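Local coordinates for protein OBody AM3L15 (Pyrobaculum aerophilum, PDB 4GN5) that adopts an OB fold of the kind that binds nucleic acids but probably serves as an engineered scaffold for binding another protein, at residues K5-T9 with K40-R44; R35-V39 with P51-R56; I78-E83 with V94-P98. All coordinates share one frame; numbering follows the deposited sequence. Where two conformers were deposited one is given.

Three contacts show how chemistry follows place in a small OB-fold barrel. Interactions 2 and 3 are both mostly buried, and each closes an antiparallel hairpin through paired backbone bonds and apolar side chains. Interaction 1 is only partly buried; there a carboxylate tethers the irregular K5-T9 segment to the end of a strand. Strand 36-42 serves interactions 1 and 2 alike, and V41 and V52 touch where the two meet. Interactions 2 and 3 are joined by backbone bonds, as P51 and Y53 both pair with I96, so the hairpins become continuous along the barrel wall. All three pairs of segments include side chains that reach the other protein, K40 in interaction 1 among them.

Interaction 1: residues K5-T9 with K40-R44; sequences KTHWT and KVSDR
The carboxylate oxygen OD2 of D43 is approached by several donors at once. T9 N donates to D43 OD2 over 3.1 Å, from the syn side, at an N-H...O angle of 162°. A water near H7 O also stands 3.0 Å from D43 OD2 and can bridge the two, while K5 NZ forms a long salt bridge at 4.0 Å to the same OD2. The other oxygen is used differently: T9 OG1 donates to D43 OD1 over 2.8 Å, coming from above the carboxylate plane. One residue thus offers both N-H and hydroxyl to one carboxylate, which fixes the rotation of that group. With CG between its own backbone N and carbonyl carbon (chi1 54°), D43 turns its carboxylate to T9. The W8 ring completes the setting: CE3 lies 3.2 Å from D43 OD2, the ring and carboxylate planes being 62° apart, and the extended K5 chain places NZ over the centre of one indole face. The positive charge would probably favour ionised D43. Beside these bonds, T9 CG2 packs on V41 CG1. The arrangement ties the N-terminal loop to the end of strand 36-42, with V50 of strand 50-55 touching both T9 and V41.

Interaction 2: residues R35-V39 with P51-R56; sequences RVKIV and PVYLER
A regular antiparallel beta hairpin of the OB-fold barrel brings R35-V39 against P51-R56. K37 with L54 and V39 with V52 are its hydrogen-bonded pairs, whereas V36 with E55 and I38 with Y53 are non-hydrogen-bonded. The bonds of the first pair run both ways, K37 N to L54 O at 3.0 Å and L54 N to K37 O at 2.9 Å, the latter donor nearly in line with the carbonyl. At the other pair, V52 N reaches V39 O at 2.7 Å with a more bent N-H...O angle of 150°, and V39 N donates back to V52 O. Where the hairpin strands run out, R56 N still donates to R35 O over 2.8 Å.

The two sheet faces differ in character. On that of V36, I38, Y53 and E55, the aromatic ring of Y53 lies alongside I38: CG1 sits above one face, offset toward the rim, 4.0 Å from the ring centroid in a CH-pi contact, and I38 CD1 comes 3.6 Å from Y53 CE2. The CG1 branch gets there by standing beside its own backbone N (chi1 -56°), which leaves CG2 for P51 CB. On the face of K37, V39, V52 and L54, V39 CG1 nestles 3.7 Å from V52 CB, and also meets L54 CD1.

R35, at the strand's start, forms a salt bridge with an acidic side chain of the other protein chain, and V36, I38 and Y53 also pack on that chain. The second face turns inward: helix 61-67 packs on K37 and L54 through F64, strand 26-32 flanks V39 through V27 and L30, and P98 of strand 95-98 rests on V52.

Interaction 3: residues I78-E83 with V94-P98; sequences IKGIVE and VEIFP
I96 and P98 press against G80 in the tight half of this hairpin, where the absence of a side chain lets G80 CA and P98 CA lie 3.8 Å apart. I96 CG2 fills the place beside the glycine, likewise 3.8 Å from G80 CA, this methyl branch standing anti to the backbone N of I96. P98 CB in turn lies 3.8 Å from I78 CG2, the two side chains running side by side.

The face of I81, E83, E95 and F97 is looser and partly open to solvent. There E83 CB approaches the F97 ring at its edge, 4.0 Å from CE2. Between the faces runs a ladder of backbone bonds: I81 N to F97 O (2.9 Å) is donated from above the carbonyl plane, whereas E83 N to E95 O (2.8 Å) is nearly straight at 174°.

The two glutamate side chains run the same way, but their carboxylates, with planes 69° apart, find separate partners, E83 OE2 the N-H of G85 and E95 OE1 a basic side chain of the other protein chain. The chemistry implies apolar closure inward, through I78, V82, I96 and P98, and on the outer face two neighbouring acids whose like charges are probably eased by those partners.

Interaction 1: residues K5-T9 with K40-R44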
# COMPACT_ATOMS: atom_id res chain seq x y z
N LYS A 5 -13.41 23.38 -0.11
CA LYS A 5 -12.02 23.10 -0.19
C LYS A 5 -11.30 24.13 0.63
O LYS A 5 -11.63 25.28 0.57
CB LYS A 5 -11.59 23.15 -1.66
CG LYS A 5 -10.24 23.66 -1.93
CD LYS A 5 -10.05 23.77 -3.42
CE LYS A 5 -8.68 24.19 -3.80
NZ LYS A 5 -8.60 24.35 -5.25
N THR A 6 -10.36 23.69 1.46
CA THR A 6 -9.51 24.57 2.26
C THR A 6 -8.13 24.82 1.72
O THR A 6 -7.52 25.82 2.06
CB THR A 6 -9.37 24.07 3.71
OG1 THR A 6 -8.75 22.80 3.71
CG2 THR A 6 -10.69 23.99 4.42
N HIS A 7 -7.62 23.88 0.93
CA HIS A 7 -6.26 23.94 0.43
C HIS A 7 -6.12 23.34 -0.94
O HIS A 7 -6.79 22.41 -1.26
CB HIS A 7 -5.32 23.15 1.32
CG HIS A 7 -5.16 23.72 2.69
ND1 HIS A 7 -6.11 23.56 3.67
CD2 HIS A 7 -4.17 24.44 3.24
CE1 HIS A 7 -5.70 24.16 4.76
NE2 HIS A 7 -4.52 24.70 4.53
N TRP A 8 -5.20 23.88 -1.71
CA TRP A 8 -4.76 23.29 -2.95
C TRP A 8 -3.82 22.14 -2.59
O TRP A 8 -3.12 22.22 -1.60
CB TRP A 8 -4.01 24.32 -3.79
CG TRP A 8 -4.87 25.39 -4.38
CD1 TRP A 8 -5.15 26.59 -3.83
CD2 TRP A 8 -5.55 25.35 -5.63
NE1 TRP A 8 -5.96 27.31 -4.66
CE2 TRP A 8 -6.23 26.57 -5.77
CE3 TRP A 8 -5.65 24.41 -6.64
CZ2 TRP A 8 -6.99 26.86 -6.87
CZ3 TRP A 8 -6.41 24.70 -7.74
CH2 TRP A 8 -7.07 25.92 -7.85
N THR A 9 -3.81 21.09 -3.39
CA THR A 9 -2.98 19.94 -3.09
C THR A 9 -1.51 20.32 -2.92
O THR A 9 -0.86 19.81 -2.06
CB THR A 9 -3.15 18.82 -4.12
OG1 THR A 9 -2.66 19.24 -5.37
CG2 THR A 9 -4.58 18.45 -4.26
N LYS A 40 -4.58 9.17 -4.51
CA LYS A 40 -3.82 10.39 -4.70
C LYS A 40 -4.70 11.42 -5.44
O LYS A 40 -5.35 11.05 -6.41
CB LYS A 40 -2.57 10.09 -5.49
CG LYS A 40 -1.74 8.98 -4.91
CD LYS A 40 -0.34 9.00 -5.55
CE LYS A 40 0.37 7.78 -4.99
NZ LYS A 40 1.79 7.82 -5.37
N VAL A 41 -4.71 12.66 -4.96
CA VAL A 41 -5.61 13.73 -5.48
C VAL A 41 -4.79 14.80 -6.14
O VAL A 41 -3.80 15.28 -5.56
CB VAL A 41 -6.45 14.43 -4.33
CG1 VAL A 41 -7.42 15.52 -4.89
CG2 VAL A 41 -7.25 13.39 -3.63
N SER A 42 -5.22 15.20 -7.33
CA SER A 42 -4.60 16.32 -8.00
C SER A 42 -5.67 17.34 -8.29
O SER A 42 -6.83 16.99 -8.50
CB SER A 42 -3.92 15.87 -9.30
OG SER A 42 -2.83 14.99 -8.99
N ASP A 43 -5.27 18.61 -8.25
CA ASP A 43 -6.13 19.67 -8.71
C ASP A 43 -5.51 20.65 -9.71
O ASP A 43 -6.15 21.65 -10.11
CB ASP A 43 -6.66 20.44 -7.50
CG ASP A 43 -5.56 20.94 -6.60
OD1 ASP A 43 -4.34 20.91 -6.95
OD2 ASP A 43 -5.96 21.39 -5.54
N ARG A 44 -4.29 20.36 -10.12
CA ARG A 44 -3.61 21.21 -11.08
C ARG A 44 -2.96 20.28 -12.11
O ARG A 44 -2.40 19.22 -11.74
CB ARG A 44 -2.57 22.05 -10.34
CG ARG A 44 -1.90 23.02 -11.22
CD ARG A 44 -0.97 23.95 -10.50
NE ARG A 44 -0.28 24.73 -11.53
CZ ARG A 44 1.04 24.75 -11.72
NH1 ARG A 44 1.53 25.51 -12.70
NH2 ARG A 44 1.87 24.06 -10.89
O HOH W 1 -7.62 20.55 -3.15

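Interaction 2: residues R35-V39 with P51-R56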
# COMPACT_ATOMS: atom_id res chain seq x y z
N ARG A 35 -4.94 -4.02 3.41
CA ARG A 35 -5.00 -3.26 4.66
C ARG A 35 -4.66 -1.78 4.52
O ARG A 35 -5.12 -0.93 5.30
CB ARG A 35 -4.11 -3.93 5.71
CG ARG A 35 -4.80 -5.12 6.45
CD ARG A 35 -3.77 -6.04 7.12
NE ARG A 35 -2.94 -6.73 6.09
CZ ARG A 35 -1.75 -7.28 6.33
NH1 ARG A 35 -1.21 -7.21 7.54
NH2 ARG A 35 -1.06 -7.91 5.35
N VAL A 36 -3.87 -1.47 3.50
CA VAL A 36 -3.64 -0.09 3.04
C VAL A 36 -4.24 0.11 1.67
O VAL A 36 -4.06 -0.70 0.77
CB VAL A 36 -2.08 0.14 2.91
CG1 VAL A 36 -1.72 1.63 2.41
CG2 VAL A 36 -1.43 -0.19 4.23
N LYS A 37 -4.95 1.20 1.50
CA LYS A 37 -5.42 1.65 0.22
C LYS A 37 -5.09 3.14 0.13
O LYS A 37 -5.25 3.83 1.08
CB LYS A 37 -6.91 1.39 0.15
CG LYS A 37 -7.32 0.00 0.59
CD LYS A 37 -8.69 -0.36 0.14
CE LYS A 37 -9.01 -1.83 0.40
NZ LYS A 37 -10.01 -2.49 -0.47
N ILE A 38 -4.61 3.61 -1.01
CA ILE A 38 -4.15 5.00 -1.15
C ILE A 38 -4.83 5.60 -2.37
O ILE A 38 -4.85 5.00 -3.43
CB ILE A 38 -2.61 5.06 -1.30
CG1 ILE A 38 -1.92 4.37 -0.10
CG2 ILE A 38 -2.15 6.51 -1.42
CD1 ILE A 38 -0.40 3.93 -0.39
N VAL A 39 -5.43 6.77 -2.20
CA VAL A 39 -5.94 7.54 -3.31
C VAL A 39 -5.12 8.85 -3.33
O VAL A 39 -4.95 9.53 -2.27
CB VAL A 39 -7.49 7.77 -3.21
CG1 VAL A 39 -7.89 8.08 -1.83
CG2 VAL A 39 -7.98 8.94 -4.15
N PRO A 51 -1.14 12.09 -1.29
CA PRO A 51 -1.67 10.76 -1.03
C PRO A 51 -2.55 10.71 0.20
O PRO A 51 -2.18 11.23 1.27
CB PRO A 51 -0.43 9.91 -0.85
CG PRO A 51 0.62 10.92 -0.17
CD PRO A 51 0.29 12.22 -0.94
N VAL A 52 -3.71 10.09 0.05
CA VAL A 52 -4.70 10.00 1.11
C VAL A 52 -4.64 8.53 1.50
O VAL A 52 -5.00 7.66 0.69
CB VAL A 52 -6.10 10.33 0.55
CG1 VAL A 52 -7.24 10.04 1.55
CG2 VAL A 52 -6.19 11.77 0.04
N TYR A 53 -4.15 8.24 2.71
CA TYR A 53 -4.02 6.86 3.20
C TYR A 53 -5.22 6.36 3.99
O TYR A 53 -5.60 6.97 4.97
CB TYR A 53 -2.79 6.73 4.13
CG TYR A 53 -1.45 6.64 3.39
CD1 TYR A 53 -0.90 7.76 2.74
CD2 TYR A 53 -0.70 5.44 3.41
CE1 TYR A 53 0.38 7.66 2.07
CE2 TYR A 53 0.57 5.35 2.76
CZ TYR A 53 1.08 6.47 2.12
OH TYR A 53 2.29 6.34 1.48
N LEU A 54 -5.79 5.25 3.58
CA LEU A 54 -6.76 4.51 4.38
C LEU A 54 -6.04 3.26 4.94
O LEU A 54 -5.65 2.41 4.16
CB LEU A 54 -7.91 4.07 3.46
CG LEU A 54 -8.76 5.24 2.98
CD1 LEU A 54 -8.18 6.06 1.80
CD2 LEU A 54 -10.10 4.73 2.69
N GLU A 55 -5.99 3.11 6.25
CA GLU A 55 -5.23 2.01 6.84
C GLU A 55 -6.11 1.32 7.82
O GLU A 55 -6.65 1.97 8.72
CB GLU A 55 -4.01 2.56 7.58
CG GLU A 55 -2.94 2.95 6.66
CD GLU A 55 -1.65 3.17 7.39
OE1 GLU A 55 -1.35 4.30 7.75
OE2 GLU A 55 -0.91 2.21 7.62
N ARG A 56 -6.28 0.01 7.63
CA ARG A 56 -7.16 -0.79 8.46
C ARG A 56 -6.57 -0.67 9.87
O ARG A 56 -5.36 -0.67 10.02
CB ARG A 56 -7.15 -2.24 8.02
CG ARG A 56 -8.04 -2.53 6.89
CD ARG A 56 -9.52 -2.34 7.28
NE ARG A 56 -10.31 -2.58 6.09
CZ ARG A 56 -11.63 -2.44 6.00
NH1 ARG A 56 -12.35 -2.05 7.06
NH2 ARG A 56 -12.21 -2.67 4.84

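Interaction 3: residues I78-E83 with V94-P98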
# COMPACT_ATOMS: atom_id res chain seq x y z
N ILE A 78 -12.27 15.55 -0.18
CA ILE A 78 -11.80 14.65 0.90
C ILE A 78 -11.36 15.48 2.06
O ILE A 78 -10.53 16.39 1.92
CB ILE A 78 -10.63 13.75 0.49
CG1 ILE A 78 -11.10 12.75 -0.58
CG2 ILE A 78 -10.07 12.97 1.76
CD1 ILE A 78 -9.98 11.72 -1.04
N LYS A 79 -11.95 15.20 3.20
CA LYS A 79 -11.59 15.88 4.44
C LYS A 79 -10.71 14.96 5.26
O LYS A 79 -11.03 13.80 5.40
CB LYS A 79 -12.84 16.28 5.23
CG LYS A 79 -12.56 17.11 6.45
CD LYS A 79 -13.75 17.18 7.33
CE LYS A 79 -14.78 18.15 6.86
NZ LYS A 79 -16.00 18.17 7.71
N GLY A 80 -9.63 15.50 5.80
CA GLY A 80 -8.70 14.61 6.50
C GLY A 80 -7.69 15.36 7.34
O GLY A 80 -7.66 16.59 7.31
N ILE A 81 -6.89 14.62 8.10
CA ILE A 81 -5.83 15.19 8.93
C ILE A 81 -4.45 15.00 8.33
O ILE A 81 -4.11 13.93 7.93
CB ILE A 81 -5.80 14.56 10.35
CG1 ILE A 81 -7.13 14.68 11.10
CG2 ILE A 81 -4.65 15.08 11.11
CD1 ILE A 81 -7.57 16.00 11.29
N VAL A 82 -3.62 16.04 8.32
CA VAL A 82 -2.28 15.89 7.75
C VAL A 82 -1.35 15.18 8.72
O VAL A 82 -1.29 15.52 9.90
CB VAL A 82 -1.68 17.28 7.32
CG1 VAL A 82 -0.26 17.16 6.82
CG2 VAL A 82 -2.58 17.97 6.22
N GLU A 83 -0.60 14.21 8.22
CA GLU A 83 0.42 13.55 9.05
C GLU A 83 1.78 13.76 8.39
O GLU A 83 1.94 13.50 7.22
CB GLU A 83 0.08 12.08 9.26
CG GLU A 83 1.26 11.23 9.82
CD GLU A 83 1.56 11.61 11.26
OE1 GLU A 83 0.57 11.85 12.02
OE2 GLU A 83 2.76 11.73 11.61
N VAL A 94 4.16 14.20 3.07
CA VAL A 94 2.90 14.32 3.73
C VAL A 94 2.06 13.06 3.47
O VAL A 94 2.28 12.33 2.45
CB VAL A 94 2.12 15.62 3.29
CG1 VAL A 94 2.81 16.94 3.80
CG2 VAL A 94 1.93 15.70 1.72
N GLU A 95 1.07 12.86 4.33
CA GLU A 95 0.02 11.85 4.17
C GLU A 95 -1.24 12.53 4.70
O GLU A 95 -1.15 13.37 5.60
CB GLU A 95 0.30 10.61 5.08
CG GLU A 95 1.72 10.00 4.83
CD GLU A 95 2.01 8.75 5.67
OE1 GLU A 95 2.90 7.98 5.29
OE2 GLU A 95 1.40 8.57 6.73
N ILE A 96 -2.40 12.18 4.14
CA ILE A 96 -3.68 12.66 4.64
C ILE A 96 -4.44 11.42 5.10
O ILE A 96 -4.61 10.46 4.31
CB ILE A 96 -4.51 13.48 3.58
CG1 ILE A 96 -3.83 14.84 3.28
CG2 ILE A 96 -5.95 13.68 4.10
CD1 ILE A 96 -4.32 15.61 2.05
N PHE A 97 -4.84 11.42 6.37
CA PHE A 97 -5.76 10.43 6.88
C PHE A 97 -7.21 10.95 6.88
O PHE A 97 -7.56 11.86 7.66
CB PHE A 97 -5.27 9.88 8.27
CG PHE A 97 -4.07 9.01 8.16
CD1 PHE A 97 -4.20 7.62 7.97
CD2 PHE A 97 -2.79 9.54 8.16
CE1 PHE A 97 -3.13 6.82 7.84
CE2 PHE A 97 -1.67 8.73 8.02
CZ PHE A 97 -1.82 7.35 7.87
N PRO A 98 -8.06 10.38 5.99
CA PRO A 98 -9.37 10.94 5.76
C PRO A 98 -10.39 10.62 6.86
O PRO A 98 -10.37 9.54 7.47
CB PRO A 98 -9.81 10.28 4.46
CG PRO A 98 -9.19 8.92 4.52
CD PRO A 98 -7.84 9.16 5.19